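Local coordinates for fanconi-associated nuclease 1 homolog (PDB 5Y7Q), which is a bacterial member of the Fanconi-associated nuclease family, built from helix-turn-helix, SAP and VRR-NUC domains and modelled here together with bound nucleic acid, at residues Q143-H148 and A174-D179; D107-V112 and P183-R188; R249-L254 and L258-A263; A74-A79 and L116-V121. All blocks are in the same frame, centred on the assembly; numbering follows the deposited sequence.

Contact 1 (Q143-H148 and A174-D179)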
loop_
_atom_site.group_PDB
_atom_site.type_symbol
_atom_site.label_atom_id
_atom_site.label_comp_id
_atom_site.label_asym_id
_atom_site.label_seq_id
_atom_site.Cartn_x
_atom_site.Cartn_y
_atom_site.Cartn_z
ATOM N N GLN A 143 -10.585 14.910 -38.496
ATOM C CA GLN A 143 -11.138 14.787 -39.839
ATOM C C GLN A 143 -12.531 14.166 -39.820
ATOM O O GLN A 143 -13.418 14.596 -40.566
ATOM C CB GLN A 143 -10.192 13.953 -40.702
ATOM C CG GLN A 143 -10.646 13.797 -42.135
ATOM C CD GLN A 143 -9.867 12.732 -42.877
ATOM O OE1 GLN A 143 -9.157 11.924 -42.264
ATOM N NE2 GLN A 143 -9.992 12.724 -44.207
ATOM N N LEU A 144 -12.740 13.158 -38.972
ATOM C CA LEU A 144 -13.997 12.418 -38.971
ATOM C C LEU A 144 -15.182 13.340 -38.718
ATOM O O LEU A 144 -16.132 13.391 -39.508
ATOM C CB LEU A 144 -13.948 11.309 -37.922
ATOM C CG LEU A 144 -15.260 10.525 -37.763
ATOM C CD1 LEU A 144 -15.850 10.102 -39.121
ATOM C CD2 LEU A 144 -15.058 9.304 -36.885
ATOM N N PHE A 145 -15.139 14.072 -37.615
ATOM C CA PHE A 145 -16.196 14.976 -37.198
ATOM C C PHE A 145 -16.011 16.391 -37.724
ATOM O O PHE A 145 -16.617 17.316 -37.175
ATOM C CB PHE A 145 -16.312 14.975 -35.682
ATOM C CG PHE A 145 -16.504 13.613 -35.109
ATOM C CD1 PHE A 145 -15.479 12.992 -34.407
ATOM C CD2 PHE A 145 -17.699 12.935 -35.297
ATOM C CE1 PHE A 145 -15.647 11.715 -33.869
ATOM C CE2 PHE A 145 -17.874 11.659 -34.769
ATOM C CZ PHE A 145 -16.842 11.048 -34.050
ATOM N N ARG A 146 -15.125 16.585 -38.709
ATOM C CA ARG A 146 -14.768 17.928 -39.165
ATOM C C ARG A 146 -15.985 18.813 -39.419
ATOM O O ARG A 146 -15.924 20.024 -39.181
ATOM C CB ARG A 146 -13.902 17.843 -40.431
ATOM C CG ARG A 146 -14.633 18.083 -41.760
ATOM C CD ARG A 146 -14.967 16.776 -42.458
ATOM N NE ARG A 146 -13.755 16.108 -42.920
ATOM C CZ ARG A 146 -13.254 16.227 -44.144
ATOM N NH1 ARG A 146 -13.865 16.984 -45.050
ATOM N NH2 ARG A 146 -12.138 15.585 -44.463
ATOM N N ASP A 147 -17.105 18.235 -39.872
ATOM C CA ASP A 147 -18.278 19.045 -40.189
ATOM C C ASP A 147 -19.021 19.527 -38.941
ATOM O O ASP A 147 -19.827 20.463 -39.037
ATOM C CB ASP A 147 -19.227 18.262 -41.113
ATOM C CG ASP A 147 -18.581 17.890 -42.461
ATOM O OD1 ASP A 147 -17.816 18.708 -43.018
ATOM O OD2 ASP A 147 -18.841 16.775 -42.965
ATOM N N HIS A 148 -18.784 18.904 -37.785
ATOM C CA HIS A 148 -19.266 19.403 -36.503
ATOM C C HIS A 148 -18.211 20.187 -35.721
ATOM O O HIS A 148 -18.483 20.592 -34.583
ATOM C CB HIS A 148 -19.781 18.254 -35.632
ATOM C CG HIS A 148 -20.769 17.360 -36.316
ATOM N ND1 HIS A 148 -20.400 16.417 -37.255
ATOM C CD2 HIS A 148 -22.113 17.244 -36.180
ATOM C CE1 HIS A 148 -21.473 15.769 -37.675
ATOM N NE2 HIS A 148 -22.526 16.252 -37.038
ATOM N N ALA A 174 -17.730 0.271 -37.312
ATOM C CA ALA A 174 -18.168 0.435 -38.696
ATOM C C ALA A 174 -19.252 1.501 -38.820
ATOM O O ALA A 174 -19.316 2.211 -39.830
ATOM C CB ALA A 174 -18.661 -0.900 -39.252
ATOM N N GLU A 175 -20.110 1.635 -37.809
ATOM C CA GLU A 175 -21.124 2.678 -37.826
ATOM C C GLU A 175 -20.584 4.056 -37.456
ATOM O O GLU A 175 -21.276 5.053 -37.683
ATOM C CB GLU A 175 -22.271 2.320 -36.879
ATOM C CG GLU A 175 -23.146 1.160 -37.338
ATOM C CD GLU A 175 -24.215 0.801 -36.316
ATOM O OE1 GLU A 175 -25.419 1.000 -36.620
ATOM O OE2 GLU A 175 -23.837 0.332 -35.206
ATOM N N TRP A 176 -19.388 4.148 -36.871
ATOM C CA TRP A 176 -18.816 5.468 -36.619
ATOM C C TRP A 176 -18.204 6.032 -37.896
ATOM O O TRP A 176 -18.663 7.053 -38.419
ATOM C CB TRP A 176 -17.780 5.410 -35.500
ATOM C CG TRP A 176 -18.332 5.385 -34.090
ATOM C CD1 TRP A 176 -18.215 4.370 -33.194
ATOM C CD2 TRP A 176 -19.047 6.431 -33.415
ATOM N NE1 TRP A 176 -18.824 4.702 -32.010
ATOM C CE2 TRP A 176 -19.340 5.963 -32.115
ATOM C CE3 TRP A 176 -19.477 7.707 -33.783
ATOM C CZ2 TRP A 176 -20.038 6.725 -31.183
ATOM C CZ3 TRP A 176 -20.170 8.463 -32.851
ATOM C CH2 TRP A 176 -20.435 7.969 -31.564
ATOM N N GLN A 177 -17.171 5.376 -38.416
ATOM C CA GLN A 177 -16.675 5.674 -39.752
ATOM C C GLN A 177 -16.463 4.374 -40.514
ATOM O O GLN A 177 -15.771 3.472 -40.029
ATOM C CB GLN A 177 -15.383 6.494 -39.710
ATOM C CG GLN A 177 -14.243 5.865 -38.955
ATOM C CD GLN A 177 -12.917 6.410 -39.428
ATOM O OE1 GLN A 177 -12.815 6.903 -40.554
ATOM N NE2 GLN A 177 -11.892 6.327 -38.579
ATOM N N ALA A 178 -17.060 4.289 -41.713
ATOM C CA ALA A 178 -17.035 3.073 -42.517
ATOM C C ALA A 178 -15.743 2.889 -43.307
ATOM O O ALA A 178 -15.490 1.781 -43.786
ATOM C CB ALA A 178 -18.228 3.056 -43.479
ATOM N N ASP A 179 -14.926 3.938 -43.462
ATOM C CA ASP A 179 -13.668 3.859 -44.201
ATOM C C ASP A 179 -12.447 3.616 -43.303
ATOM O O ASP A 179 -11.314 3.620 -43.802
ATOM C CB ASP A 179 -13.469 5.119 -45.066
ATOM C CG ASP A 179 -13.003 6.337 -44.269
ATOM O OD1 ASP A 179 -11.782 6.605 -44.249
ATOM O OD2 ASP A 179 -13.854 7.041 -43.682
#
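Leu144 and Gln177 mark the nearest approach of the two backbones, their CA atoms 7.3 Å apart. Leu144 is the last residue of helix 138-144, whereas Gln177 follows the short, irregular helix 173-176. The isobutyl fork of Leu144 straddles the CB of Gln177: Leu144 CD1 lies 3.7 Å from Gln177 CB and Leu144 CD2 4.0 Å from it, so both methyls meet the aliphatic root of the glutamine. Phe145, where the chain leaves helical geometry, swings its ring beneath Leu144, whose CG sits 3.9 Å above the ring plane. With CG anti to the carbonyl carbon (chi1 -55°), this ring sends CZ toward the indole, and Trp176 CE3 stands at the phenyl edge, near its plane, 4.3 Å from Phe145 CZ. Leu132 of helix 129-135 touches both aromatic side chains, and Phe167 meets Phe145 edge-to-face. The cluster joins the ends of two short helices in the SAP domain, its two aromatic rings buried and Leu144 and Gln177 partly exposed.

Contact 2 (D107-V112 and P183-R188)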
loop_
_atom_site.group_PDB
_atom_site.type_symbol
_atom_site.label_atom_id
_atom_site.label_comp_id
_atom_site.label_asym_id
_atom_site.label_seq_id
_atom_site.Cartn_x
_atom_site.Cartn_y
_atom_site.Cartn_z
ATOM N N ASP A 107 0.995 -13.316 -37.814
ATOM C CA ASP A 107 -0.258 -12.707 -38.244
ATOM C C ASP A 107 -1.243 -12.618 -37.086
ATOM O O ASP A 107 -1.599 -13.631 -36.476
ATOM C CB ASP A 107 -0.839 -13.550 -39.387
ATOM C CG ASP A 107 -2.141 -12.995 -39.950
ATOM O OD1 ASP A 107 -2.754 -12.088 -39.348
ATOM O OD2 ASP A 107 -2.560 -13.499 -41.020
ATOM N N THR A 108 -1.718 -11.402 -36.809
ATOM C CA THR A 108 -2.611 -11.213 -35.671
ATOM C C THR A 108 -4.004 -11.732 -35.966
ATOM O O THR A 108 -4.600 -12.408 -35.128
ATOM C CB THR A 108 -2.684 -9.737 -35.282
ATOM O OG1 THR A 108 -1.365 -9.261 -34.991
ATOM C CG2 THR A 108 -3.571 -9.539 -34.047
ATOM N N ARG A 109 -4.535 -11.436 -37.154
ATOM C CA ARG A 109 -5.893 -11.857 -37.487
ATOM C C ARG A 109 -6.043 -13.373 -37.374
ATOM O O ARG A 109 -6.976 -13.880 -36.721
ATOM C CB ARG A 109 -6.247 -11.356 -38.885
ATOM C CG ARG A 109 -7.738 -11.292 -39.169
ATOM C CD ARG A 109 -8.021 -10.439 -40.394
ATOM N NE ARG A 109 -7.609 -9.055 -40.192
ATOM C CZ ARG A 109 -7.466 -8.175 -41.172
ATOM N NH1 ARG A 109 -7.697 -8.538 -42.431
ATOM N NH2 ARG A 109 -7.086 -6.935 -40.896
ATOM N N ALA A 110 -5.096 -14.113 -37.957
ATOM C CA ALA A 110 -5.098 -15.565 -37.816
ATOM C C ALA A 110 -5.102 -15.972 -36.346
ATOM O O ALA A 110 -5.961 -16.742 -35.909
ATOM C CB ALA A 110 -3.898 -16.169 -38.547
ATOM N N ALA A 111 -4.185 -15.421 -35.551
ATOM C CA ALA A 111 -4.093 -15.860 -34.161
ATOM C C ALA A 111 -5.329 -15.486 -33.353
ATOM O O ALA A 111 -5.612 -16.118 -32.326
ATOM C CB ALA A 111 -2.835 -15.287 -33.497
ATOM N N VAL A 112 -6.064 -14.456 -33.773
ATOM C CA VAL A 112 -7.222 -14.056 -32.994
ATOM C C VAL A 112 -8.476 -14.864 -33.337
ATOM O O VAL A 112 -9.392 -14.934 -32.498
ATOM C CB VAL A 112 -7.480 -12.548 -33.146
ATOM C CG1 VAL A 112 -8.235 -12.247 -34.439
ATOM C CG2 VAL A 112 -8.242 -12.014 -31.937
ATOM N N PRO A 183 -9.198 -3.012 -38.038
ATOM C CA PRO A 183 -10.192 -3.562 -37.106
ATOM C C PRO A 183 -9.806 -3.339 -35.651
ATOM O O PRO A 183 -8.680 -2.981 -35.302
ATOM C CB PRO A 183 -10.226 -5.054 -37.444
ATOM C CG PRO A 183 -8.962 -5.312 -38.155
ATOM C CD PRO A 183 -8.612 -4.059 -38.886
ATOM N N VAL A 184 -10.791 -3.549 -34.786
ATOM C CA VAL A 184 -10.671 -3.260 -33.367
ATOM C C VAL A 184 -11.255 -4.426 -32.579
ATOM O O VAL A 184 -12.415 -4.790 -32.780
ATOM C CB VAL A 184 -11.390 -1.943 -33.013
ATOM C CG1 VAL A 184 -11.708 -1.909 -31.557
ATOM C CG2 VAL A 184 -10.513 -0.759 -33.381
ATOM N N TYR A 185 -10.468 -4.997 -31.671
ATOM C CA TYR A 185 -10.872 -6.129 -30.849
ATOM C C TYR A 185 -11.144 -5.690 -29.415
ATOM O O TYR A 185 -10.494 -4.775 -28.893
ATOM C CB TYR A 185 -9.794 -7.211 -30.863
ATOM C CG TYR A 185 -9.400 -7.634 -32.269
ATOM C CD1 TYR A 185 -10.187 -8.511 -32.995
ATOM C CD2 TYR A 185 -8.261 -7.138 -32.866
ATOM C CE1 TYR A 185 -9.846 -8.888 -34.272
ATOM C CE2 TYR A 185 -7.902 -7.522 -34.136
ATOM C CZ TYR A 185 -8.698 -8.394 -34.841
ATOM O OH TYR A 185 -8.352 -8.767 -36.123
ATOM N N GLU A 186 -12.132 -6.334 -28.791
ATOM C CA GLU A 186 -12.459 -6.116 -27.386
ATOM C C GLU A 186 -12.370 -7.436 -26.629
ATOM O O GLU A 186 -13.058 -8.405 -26.981
ATOM C CB GLU A 186 -13.853 -5.508 -27.209
ATOM C CG GLU A 186 -14.230 -5.303 -25.736
ATOM C CD GLU A 186 -15.648 -4.775 -25.537
ATOM O OE1 GLU A 186 -16.632 -5.499 -25.855
ATOM O OE2 GLU A 186 -15.777 -3.623 -25.056
ATOM N N LEU A 187 -11.564 -7.452 -25.561
ATOM C CA LEU A 187 -11.466 -8.603 -24.666
ATOM C C LEU A 187 -12.690 -8.695 -23.755
ATOM O O LEU A 187 -13.113 -7.692 -23.184
ATOM C CB LEU A 187 -10.193 -8.453 -23.854
ATOM C CG LEU A 187 -9.600 -9.449 -22.896
ATOM C CD1 LEU A 187 -9.387 -10.801 -23.562
ATOM C CD2 LEU A 187 -8.279 -8.769 -22.553
ATOM N N ARG A 188 -13.337 -9.863 -23.707
ATOM C CA ARG A 188 -14.540 -10.041 -22.891
ATOM C C ARG A 188 -14.390 -10.918 -21.649
ATOM O O ARG A 188 -15.380 -11.098 -20.931
ATOM C CB ARG A 188 -15.682 -10.557 -23.767
ATOM C CG ARG A 188 -16.423 -9.427 -24.483
ATOM C CD ARG A 188 -17.818 -9.215 -23.913
ATOM N NE ARG A 188 -18.348 -10.432 -23.287
ATOM C CZ ARG A 188 -18.824 -11.493 -23.945
ATOM N NH1 ARG A 188 -19.275 -12.556 -23.276
ATOM N NH2 ARG A 188 -18.829 -11.504 -25.274
#
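Arg109 and Val112, near the start of helix 108-118 in the helix-turn-helix domain, rest against Pro183 and Tyr185, at the start of strand 184-187, the central strand of a three-stranded antiparallel sheet. Asp107 precedes the helix as its N-cap, OD1 receiving weak bonds from the amides of Arg109 and Ala110. Arg109 extends from the helix and bends at chi3 (-63°), which brings NH2 to within 3.7 Å of Pro183 CG. Its guanidinium, tilted 48° to the Tyr185 ring, has the phenol oxygen near its plane, at an edge; the polar link between them is Glu97, which forms a salt bridge with Arg109 NH2 through OE1 and a hydrogen bond with Tyr185 OH through OE2. One turn along, Val112 comes against the aromatic ring from the helix side, while Leu83 of helix 78-89 packs on the valine. Both methyls take part: Val112 CG2 stands 4.1 Å above one face of the Tyr185 ring, offset toward the rim, and Val112 CG1 lies 3.7 Å from Tyr185 CE1.

Contact 3 (R249-L254 and L258-A263)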
loop_
_atom_site.group_PDB
_atom_site.type_symbol
_atom_site.label_atom_id
_atom_site.label_comp_id
_atom_site.label_asym_id
_atom_site.label_seq_id
_atom_site.Cartn_x
_atom_site.Cartn_y
_atom_site.Cartn_z
ATOM N N ARG A 249 -14.914 0.324 -3.750
ATOM C CA ARG A 249 -13.880 1.351 -3.761
ATOM C C ARG A 249 -13.774 1.995 -5.135
ATOM O O ARG A 249 -13.702 3.225 -5.241
ATOM C CB ARG A 249 -12.544 0.753 -3.329
ATOM C CG ARG A 249 -11.372 1.696 -3.400
ATOM C CD ARG A 249 -10.129 1.038 -2.812
ATOM N NE ARG A 249 -10.351 0.593 -1.430
ATOM C CZ ARG A 249 -9.880 1.198 -0.334
ATOM N NH1 ARG A 249 -9.131 2.294 -0.436
ATOM N NH2 ARG A 249 -10.155 0.699 0.874
ATOM N N GLN A 250 -13.814 1.187 -6.202
ATOM C CA GLN A 250 -13.797 1.743 -7.555
ATOM C C GLN A 250 -14.914 2.767 -7.757
ATOM O O GLN A 250 -14.661 3.931 -8.107
ATOM C CB GLN A 250 -13.917 0.615 -8.575
ATOM C CG GLN A 250 -12.778 -0.379 -8.528
ATOM C CD GLN A 250 -11.663 -0.023 -9.480
ATOM O OE1 GLN A 250 -11.790 -0.201 -10.697
ATOM N NE2 GLN A 250 -10.558 0.484 -8.936
ATOM N N ARG A 251 -16.164 2.351 -7.528
ATOM C CA ARG A 251 -17.287 3.249 -7.791
ATOM C C ARG A 251 -17.209 4.511 -6.934
ATOM O O ARG A 251 -17.547 5.605 -7.404
ATOM C CB ARG A 251 -18.612 2.520 -7.571
ATOM C CG ARG A 251 -18.955 1.484 -8.639
ATOM C CD ARG A 251 -19.812 0.353 -8.068
ATOM N NE ARG A 251 -21.157 0.789 -7.678
ATOM C CZ ARG A 251 -21.981 0.089 -6.895
ATOM N NH1 ARG A 251 -21.598 -1.083 -6.405
ATOM N NH2 ARG A 251 -23.186 0.563 -6.594
ATOM N N PHE A 252 -16.756 4.385 -5.679
ATOM C CA PHE A 252 -16.564 5.571 -4.843
ATOM C C PHE A 252 -15.553 6.518 -5.474
ATOM O O PHE A 252 -15.820 7.715 -5.640
ATOM C CB PHE A 252 -16.118 5.165 -3.436
ATOM C CG PHE A 252 -15.732 6.331 -2.557
ATOM C CD1 PHE A 252 -16.659 7.315 -2.232
ATOM C CD2 PHE A 252 -14.443 6.437 -2.042
ATOM C CE1 PHE A 252 -16.304 8.387 -1.422
ATOM C CE2 PHE A 252 -14.083 7.505 -1.227
ATOM C CZ PHE A 252 -15.012 8.479 -0.918
ATOM N N ASP A 253 -14.390 5.982 -5.858
ATOM C CA ASP A 253 -13.363 6.770 -6.529
ATOM C C ASP A 253 -13.849 7.394 -7.834
ATOM O O ASP A 253 -13.200 8.319 -8.336
ATOM C CB ASP A 253 -12.129 5.902 -6.790
ATOM C CG ASP A 253 -11.128 5.965 -5.657
ATOM O OD1 ASP A 253 -10.967 7.068 -5.099
ATOM O OD2 ASP A 253 -10.507 4.930 -5.325
ATOM N N LEU A 254 -14.962 6.917 -8.399
ATOM C CA LEU A 254 -15.535 7.567 -9.577
ATOM C C LEU A 254 -16.603 8.611 -9.254
ATOM O O LEU A 254 -17.176 9.181 -10.188
ATOM C CB LEU A 254 -16.133 6.533 -10.537
ATOM C CG LEU A 254 -15.172 5.679 -11.369
ATOM C CD1 LEU A 254 -15.913 5.056 -12.552
ATOM C CD2 LEU A 254 -13.953 6.482 -11.825
ATOM N N LEU A 258 -22.724 8.127 -1.767
ATOM C CA LEU A 258 -22.655 7.093 -0.750
ATOM C C LEU A 258 -23.993 6.441 -0.460
ATOM O O LEU A 258 -23.999 5.412 0.209
ATOM C CB LEU A 258 -22.109 7.649 0.562
ATOM C CG LEU A 258 -20.696 8.195 0.524
ATOM C CD1 LEU A 258 -20.465 8.848 1.840
ATOM C CD2 LEU A 258 -19.689 7.088 0.278
ATOM N N GLU A 259 -25.119 7.011 -0.896
ATOM C CA GLU A 259 -26.407 6.421 -0.542
ATOM C C GLU A 259 -26.508 4.995 -1.071
ATOM O O GLU A 259 -26.729 4.040 -0.310
ATOM C CB GLU A 259 -27.555 7.288 -1.064
ATOM C CG GLU A 259 -28.959 6.722 -0.758
ATOM C CD GLU A 259 -30.119 7.610 -1.263
ATOM O OE1 GLU A 259 -30.488 8.573 -0.553
ATOM O OE2 GLU A 259 -30.667 7.339 -2.361
ATOM N N GLU A 260 -26.292 4.825 -2.375
ATOM C CA GLU A 260 -26.339 3.488 -2.957
ATOM C C GLU A 260 -25.064 2.699 -2.673
ATOM O O GLU A 260 -25.107 1.462 -2.596
ATOM C CB GLU A 260 -26.617 3.573 -4.465
ATOM C CG GLU A 260 -25.701 4.505 -5.259
ATOM C CD GLU A 260 -26.154 4.708 -6.718
ATOM O OE1 GLU A 260 -27.108 5.486 -6.955
ATOM O OE2 GLU A 260 -25.548 4.096 -7.629
ATOM N N LEU A 261 -23.934 3.386 -2.490
ATOM C CA LEU A 261 -22.725 2.701 -2.046
ATOM C C LEU A 261 -22.972 1.956 -0.743
ATOM O O LEU A 261 -22.693 0.757 -0.639
ATOM C CB LEU A 261 -21.580 3.696 -1.880
ATOM C CG LEU A 261 -20.866 4.132 -3.153
ATOM C CD1 LEU A 261 -19.684 5.002 -2.795
ATOM C CD2 LEU A 261 -20.423 2.930 -3.957
ATOM N N LEU A 262 -23.527 2.655 0.256
ATOM C CA LEU A 262 -23.768 2.068 1.571
ATOM C C LEU A 262 -24.857 1.016 1.513
ATOM O O LEU A 262 -24.756 -0.015 2.194
ATOM C CB LEU A 262 -24.157 3.145 2.584
ATOM C CG LEU A 262 -23.102 4.167 2.966
ATOM C CD1 LEU A 262 -23.760 5.265 3.789
ATOM C CD2 LEU A 262 -21.934 3.482 3.696
ATOM N N ALA A 263 -25.925 1.283 0.744
ATOM C CA ALA A 263 -26.936 0.252 0.507
ATOM C C ALA A 263 -26.299 -1.051 0.024
ATOM O O ALA A 263 -26.709 -2.140 0.449
ATOM C CB ALA A 263 -27.978 0.743 -0.505
#
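The guanidinium of Arg251 has Leu261 CD2 over one face, 4.3 Å above its plane and displaced toward the rim, and Glu260 OE2 at its edge. That carboxylate oxygen is 4.4 Å from Arg251 NH2, too far for a salt bridge; Arg251 NH2 instead forms a salt bridge with OE2 of Glu256, in the turn between the helices, whose carboxylate also comes close to that of Glu260. The positive guanidinium near both carboxylates probably offsets the repulsion between Glu256 and Glu260. The second flat group, the Phe252 ring, is approached obliquely by two leucine methyls: Leu261 CD1 lies 3.8 Å from Phe252 CD1, and Leu258 CD2 lies 3.9 Å from the same ring carbon. Leu261 CD1 also reaches the root of the phenylalanine, 3.6 Å from Phe252 CB, and the two side chains cross at about a right angle. Leu261 holds CG anti to its carbonyl carbon (chi1 -79°), and from there its fork divides the work, CD1 going to Phe252 and CD2 to Arg251. The helical segments run almost exactly antiparallel, at 176° with axes 10.6 Å apart, and a short turn joins them into a helical hairpin at the surface. Helix 273-292 closes its apolar side: Phe286 and His289 meet the Phe252 ring edge-to-face, while Phe286 and Cys290 pack on Leu258, so that helices 236-253 and 258-264 share this third helix.

Contact 4 (A74-A79 and L116-V121)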
loop_
_atom_site.group_PDB
_atom_site.type_symbol
_atom_site.label_atom_id
_atom_site.label_comp_id
_atom_site.label_asym_id
_atom_site.label_seq_id
_atom_site.Cartn_x
_atom_site.Cartn_y
_atom_site.Cartn_z
ATOM N N ALA A 74 -6.438 -24.416 -22.568
ATOM C CA ALA A 74 -5.513 -25.499 -22.903
ATOM C C ALA A 74 -5.719 -26.027 -24.327
ATOM O O ALA A 74 -4.770 -26.518 -24.956
ATOM C CB ALA A 74 -5.662 -26.639 -21.902
ATOM N N GLU A 75 -6.940 -25.942 -24.855
ATOM C CA GLU A 75 -7.141 -26.398 -26.230
ATOM C C GLU A 75 -6.598 -25.439 -27.293
ATOM O O GLU A 75 -6.452 -25.838 -28.448
ATOM C CB GLU A 75 -8.631 -26.641 -26.492
ATOM C CG GLU A 75 -9.293 -27.523 -25.452
ATOM C CD GLU A 75 -8.510 -28.791 -25.189
ATOM O OE1 GLU A 75 -8.138 -29.476 -26.170
ATOM O OE2 GLU A 75 -8.254 -29.092 -23.999
ATOM N N LEU A 76 -6.295 -24.199 -26.951
ATOM C CA LEU A 76 -5.961 -23.221 -27.975
ATOM C C LEU A 76 -4.596 -23.498 -28.597
ATOM O O LEU A 76 -3.678 -23.967 -27.918
ATOM C CB LEU A 76 -5.962 -21.819 -27.389
ATOM C CG LEU A 76 -7.372 -21.290 -27.212
ATOM C CD1 LEU A 76 -7.334 -20.134 -26.241
ATOM C CD2 LEU A 76 -7.933 -20.918 -28.582
ATOM N N PRO A 77 -4.439 -23.206 -29.884
ATOM C CA PRO A 77 -3.101 -23.205 -30.480
ATOM C C PRO A 77 -2.233 -22.154 -29.814
ATOM O O PRO A 77 -2.730 -21.139 -29.323
ATOM C CB PRO A 77 -3.368 -22.862 -31.950
ATOM C CG PRO A 77 -4.686 -22.150 -31.934
ATOM C CD PRO A 77 -5.475 -22.818 -30.855
ATOM N N GLU A 78 -0.921 -22.399 -29.824
ATOM C CA GLU A 78 -0.001 -21.587 -29.035
ATOM C C GLU A 78 -0.165 -20.102 -29.332
ATOM O O GLU A 78 -0.240 -19.284 -28.410
ATOM C CB GLU A 78 1.443 -22.023 -29.287
ATOM C CG GLU A 78 2.409 -21.698 -28.138
ATOM C CD GLU A 78 3.684 -22.538 -28.190
ATOM O OE1 GLU A 78 4.290 -22.640 -29.283
ATOM O OE2 GLU A 78 4.068 -23.110 -27.142
ATOM N N ALA A 79 -0.255 -19.736 -30.614
ATOM C CA ALA A 79 -0.300 -18.319 -30.964
ATOM C C ALA A 79 -1.551 -17.637 -30.415
ATOM O O ALA A 79 -1.506 -16.462 -30.024
ATOM C CB ALA A 79 -0.213 -18.141 -32.474
ATOM N N LEU A 116 -12.079 -15.385 -31.148
ATOM C CA LEU A 116 -13.404 -14.941 -31.569
ATOM C C LEU A 116 -14.429 -16.067 -31.467
ATOM O O LEU A 116 -15.578 -15.829 -31.078
ATOM C CB LEU A 116 -13.354 -14.385 -32.991
ATOM C CG LEU A 116 -12.408 -13.199 -33.192
ATOM C CD1 LEU A 116 -12.474 -12.715 -34.616
ATOM C CD2 LEU A 116 -12.728 -12.067 -32.238
ATOM N N ALA A 117 -14.034 -17.307 -31.791
ATOM C CA ALA A 117 -15.022 -18.399 -31.786
ATOM C C ALA A 117 -15.549 -18.710 -30.381
ATOM O O ALA A 117 -16.705 -19.135 -30.232
ATOM C CB ALA A 117 -14.436 -19.669 -32.420
ATOM N N LEU A 118 -14.717 -18.527 -29.353
ATOM C CA LEU A 118 -15.099 -18.743 -27.963
ATOM C C LEU A 118 -15.824 -17.556 -27.343
ATOM O O LEU A 118 -16.336 -17.676 -26.221
ATOM C CB LEU A 118 -13.856 -19.027 -27.123
ATOM C CG LEU A 118 -13.132 -20.354 -27.284
ATOM C CD1 LEU A 118 -11.645 -20.181 -26.932
ATOM C CD2 LEU A 118 -13.795 -21.397 -26.406
ATOM N N GLY A 119 -15.847 -16.408 -28.014
ATOM C CA GLY A 119 -16.419 -15.220 -27.431
ATOM C C GLY A 119 -15.542 -14.515 -26.412
ATOM O O GLY A 119 -15.972 -13.501 -25.841
ATOM N N TRP A 120 -14.330 -15.008 -26.162
ATOM C CA TRP A 120 -13.436 -14.285 -25.273
ATOM C C TRP A 120 -12.911 -13.001 -25.900
ATOM O O TRP A 120 -12.345 -12.170 -25.186
ATOM C CB TRP A 120 -12.268 -15.174 -24.862
ATOM C CG TRP A 120 -12.692 -16.389 -24.119
ATOM C CD1 TRP A 120 -13.929 -16.653 -23.597
ATOM C CD2 TRP A 120 -11.880 -17.517 -23.815
ATOM N NE1 TRP A 120 -13.931 -17.882 -22.979
ATOM C CE2 TRP A 120 -12.684 -18.432 -23.100
ATOM C CE3 TRP A 120 -10.543 -17.837 -24.061
ATOM C CZ2 TRP A 120 -12.200 -19.646 -22.643
ATOM C CZ3 TRP A 120 -10.064 -19.035 -23.602
ATOM C CH2 TRP A 120 -10.891 -19.932 -22.902
ATOM N N VAL A 121 -13.064 -12.826 -27.208
ATOM C CA VAL A 121 -12.780 -11.562 -27.872
ATOM C C VAL A 121 -13.930 -11.293 -28.830
ATOM O O VAL A 121 -14.326 -12.185 -29.584
ATOM C CB VAL A 121 -11.430 -11.590 -28.621
ATOM C CG1 VAL A 121 -11.226 -10.319 -29.434
ATOM C CG2 VAL A 121 -10.257 -11.780 -27.658
#
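Leu76 splits its two methyls between Leu118 and Trp120. Leu76 CD2 meets Leu118 CD1 tip to tip at 4.1 Å, and Leu76 CD1 lies obliquely by the six-membered ring of the indole, 4.0 Å from Trp120 CZ3. These two partners also touch each other, Leu118 CD1 standing 3.8 Å above the plane of the Trp120 ring near its rim, so each of the three side chains touches the other two. Within the helix-turn-helix domain this joins the bend between helices 64-75 and 78-89 to the C-terminal end of helix 108-118. At that end Gly119 adopts a positive phi of 78°, a value that suits glycine, and the chain turns back there to present Trp120 on the same side as Leu118. Farther out, Pro114 and Leu115 of helix 108-118 touch Leu76, and Ala72 contacts both Leu118 and Trp120. The indole also meets the ring of Phe69, with planes about 35° apart, and Leu84 of helix 78-89 packs on Trp120.

Overall arrangement
Contacts 2 and 4 are immediate neighbours, with centres 10 Å apart: both draw on helix 108-118, and Arg188 N lies 2.9 Å from Trp120 O, a probable hydrogen bond between the residue that follows strand 184-187 and the one that precedes strand 121-123. Along the sequence their segments alternate, whereas contact 1 is nested inside the loop closed by contact 2. Contact 1 lies about 23 Å from contact 2, centre to centre, and strand 184-187 is the next element after helix 173-176. Contact 3, a separate helical hairpin, is 34 to 36 Å in centre distance from the other three. The nearest atoms of all four stand about 9 to 13 Å from the bound nucleic acid, contact 3 coming closest.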